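Local structure of single-stranded DNA-binding protein (Thermus thermophilus, 2CWA) at residues S51-R55 and A126-Q130. The protein binds single-stranded DNA and probably recruits partner proteins to it during replication, recombination and repair. Numbering follows the deposited sequence.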
loop_
_atom_site.group_PDB
_atom_site.type_symbol
_atom_site.label_atom_id
_atom_site.label_comp_id
_atom_site.label_asym_id
_atom_site.label_seq_id
_atom_site.Cartn_x
_atom_site.Cartn_y
_atom_site.Cartn_z
ATOM N N SER A 51 9.723 1.175 -7.598
ATOM C CA SER A 51 10.156 0.203 -6.604
ATOM C C SER A 51 9.455 0.549 -5.298
ATOM O O SER A 51 9.039 1.690 -5.096
ATOM C CB SER A 51 11.674 0.267 -6.420
ATOM O OG SER A 51 12.069 1.548 -5.957
ATOM N N TRP A 52 9.319 -0.435 -4.418
ATOM C CA TRP A 52 8.655 -0.202 -3.146
ATOM C C TRP A 52 9.056 -1.169 -2.044
ATOM O O TRP A 52 9.471 -2.299 -2.301
ATOM C CB TRP A 52 7.130 -0.249 -3.326
ATOM C CG TRP A 52 6.635 -1.446 -4.098
ATOM C CD1 TRP A 52 6.315 -1.489 -5.427
ATOM C CD2 TRP A 52 6.401 -2.765 -3.587
ATOM N NE1 TRP A 52 5.895 -2.751 -5.775
ATOM C CE2 TRP A 52 5.936 -3.555 -4.664
ATOM C CE3 TRP A 52 6.539 -3.359 -2.320
ATOM C CZ2 TRP A 52 5.606 -4.907 -4.516
ATOM C CZ3 TRP A 52 6.210 -4.704 -2.174
ATOM C CH2 TRP A 52 5.748 -5.463 -3.272
ATOM N N TYR A 53 8.938 -0.683 -0.812
ATOM C CA TYR A 53 9.226 -1.441 0.397
ATOM C C TYR A 53 7.995 -1.185 1.247
ATOM O O TYR A 53 7.766 -0.060 1.680
ATOM C CB TYR A 53 10.459 -0.880 1.103
ATOM C CG TYR A 53 11.744 -1.132 0.354
ATOM C CD1 TYR A 53 12.490 -2.285 0.584
ATOM C CD2 TYR A 53 12.204 -0.225 -0.600
ATOM C CE1 TYR A 53 13.669 -2.531 -0.115
ATOM C CE2 TYR A 53 13.381 -0.460 -1.307
ATOM C CZ TYR A 53 14.105 -1.615 -1.059
ATOM O OH TYR A 53 15.262 -1.858 -1.761
ATOM N N HIS A 54 7.187 -2.213 1.466
ATOM C CA HIS A 54 5.978 -2.029 2.252
ATOM C C HIS A 54 5.980 -2.863 3.516
ATOM O O HIS A 54 6.232 -4.064 3.477
ATOM C CB HIS A 54 4.742 -2.367 1.409
ATOM C CG HIS A 54 4.376 -1.305 0.421
ATOM N ND1 HIS A 54 4.096 -0.008 0.792
ATOM C CD2 HIS A 54 4.231 -1.349 -0.925
ATOM C CE1 HIS A 54 3.795 0.701 -0.282
ATOM N NE2 HIS A 54 3.871 -0.089 -1.338
ATOM N N ARG A 55 5.712 -2.212 4.641
ATOM C CA ARG A 55 5.654 -2.917 5.911
ATOM C C ARG A 55 4.246 -3.483 6.044
ATOM O O ARG A 55 3.261 -2.765 5.881
ATOM C CB ARG A 55 5.955 -1.968 7.071
ATOM C CG ARG A 55 7.398 -1.469 7.090
ATOM C CD ARG A 55 7.743 -0.786 8.411
ATOM N NE ARG A 55 7.131 0.535 8.546
ATOM C CZ ARG A 55 7.509 1.612 7.861
ATOM N NH1 ARG A 55 8.502 1.535 6.982
ATOM N NH2 ARG A 55 6.896 2.773 8.060
ATOM N N ALA A 126 9.110 -7.370 -11.348
ATOM C CA ALA A 126 7.780 -7.707 -11.873
ATOM C C ALA A 126 6.863 -8.165 -10.731
ATOM O O ALA A 126 6.097 -9.125 -10.870
ATOM C CB ALA A 126 7.889 -8.810 -12.937
ATOM N N ALA A 127 6.942 -7.458 -9.607
ATOM C CA ALA A 127 6.144 -7.777 -8.424
ATOM C C ALA A 127 4.670 -7.399 -8.587
ATOM O O ALA A 127 4.266 -6.820 -9.597
ATOM C CB ALA A 127 6.729 -7.049 -7.198
ATOM N N LEU A 128 3.866 -7.741 -7.586
ATOM C CA LEU A 128 2.449 -7.397 -7.605
ATOM C C LEU A 128 2.196 -6.381 -6.504
ATOM O O LEU A 128 2.614 -6.577 -5.361
ATOM C CB LEU A 128 1.570 -8.637 -7.369
ATOM C CG LEU A 128 0.076 -8.313 -7.220
ATOM C CD1 LEU A 128 -0.451 -7.692 -8.509
ATOM C CD2 LEU A 128 -0.709 -9.581 -6.880
ATOM N N ASN A 129 1.525 -5.293 -6.864
ATOM C CA ASN A 129 1.189 -4.219 -5.937
ATOM C C ASN A 129 -0.118 -3.650 -6.447
ATOM O O ASN A 129 -0.135 -2.729 -7.266
ATOM C CB ASN A 129 2.285 -3.139 -5.945
ATOM C CG ASN A 129 2.001 -2.002 -4.976
ATOM O OD1 ASN A 129 0.918 -1.910 -4.395
ATOM N ND2 ASN A 129 2.980 -1.115 -4.808
ATOM N N GLN A 130 -1.226 -4.203 -5.962
ATOM C CA GLN A 130 -2.534 -3.762 -6.415
ATOM C C GLN A 130 -3.519 -3.603 -5.264
ATOM O O GLN A 130 -3.626 -4.480 -4.417
ATOM C CB GLN A 130 -3.080 -4.781 -7.418
ATOM C CG GLN A 130 -4.365 -4.366 -8.109
ATOM C CD GLN A 130 -4.795 -5.357 -9.182
ATOM O OE1 GLN A 130 -5.683 -5.071 -9.982
ATOM N NE2 GLN A 130 -4.174 -6.526 -9.196
#
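Trp52 and Asn129 meet where a strand of the first OB-type domain passes one of the second, and the pair illustrates how an amide can settle against an indole without a conventional hydrogen bond between them. Asn129 ND2 sits over one face of the indole, 3.4 Å from Trp52 CD1 and displaced toward the rim. The two side chains run past one another in opposite senses, the amide plane turned 72° from the ring. Trp52 NE1 and Asn129 ND2, 3.5 Å apart, are both donors and cannot bond; the amide N-H anti to OD1 is instead directed at the face near CD1, consistent with a weak N-H...pi approach. CG anti to the backbone N of Asn129 (chi1 -179°) extends the amide toward the indole. OD1 accepts a hydrogen bond from Leu200 N, and ND2 too is hydrogen-bonded beyond the two segments.

Apolar and backbone contacts continue along the same ring. Ala127 CB comes obliquely within 3.6 Å of Trp52 CZ2, and Leu128 O lies 3.5 Å from that same carbon. Leu128 thus contributes its carbonyl, while its CB is directed away from 51-55 and its side chain packs on Phe9 and Ile11.

His54 brings a second aromatic ring to the amide. Asn129 ND2 stands at the imidazole edge, 3.7 Å from His54 NE2, the planes nearly perpendicular; no bond joins them.

The axes of 51-55 and 128-130 approach to 9.7 Å at 75°, so side chains and one carbonyl make the contact, not strand pairing. Strand 49-59 pairs with 28-39, and 128-145 with 5-22 and 193-206; the last bridges both side chains, Leu200 O weakly accepting from His54 NE2. Here the chain's two OB-type domains meet; the homodimer carries four, as do tetrameric bacterial SSBs with one per chain.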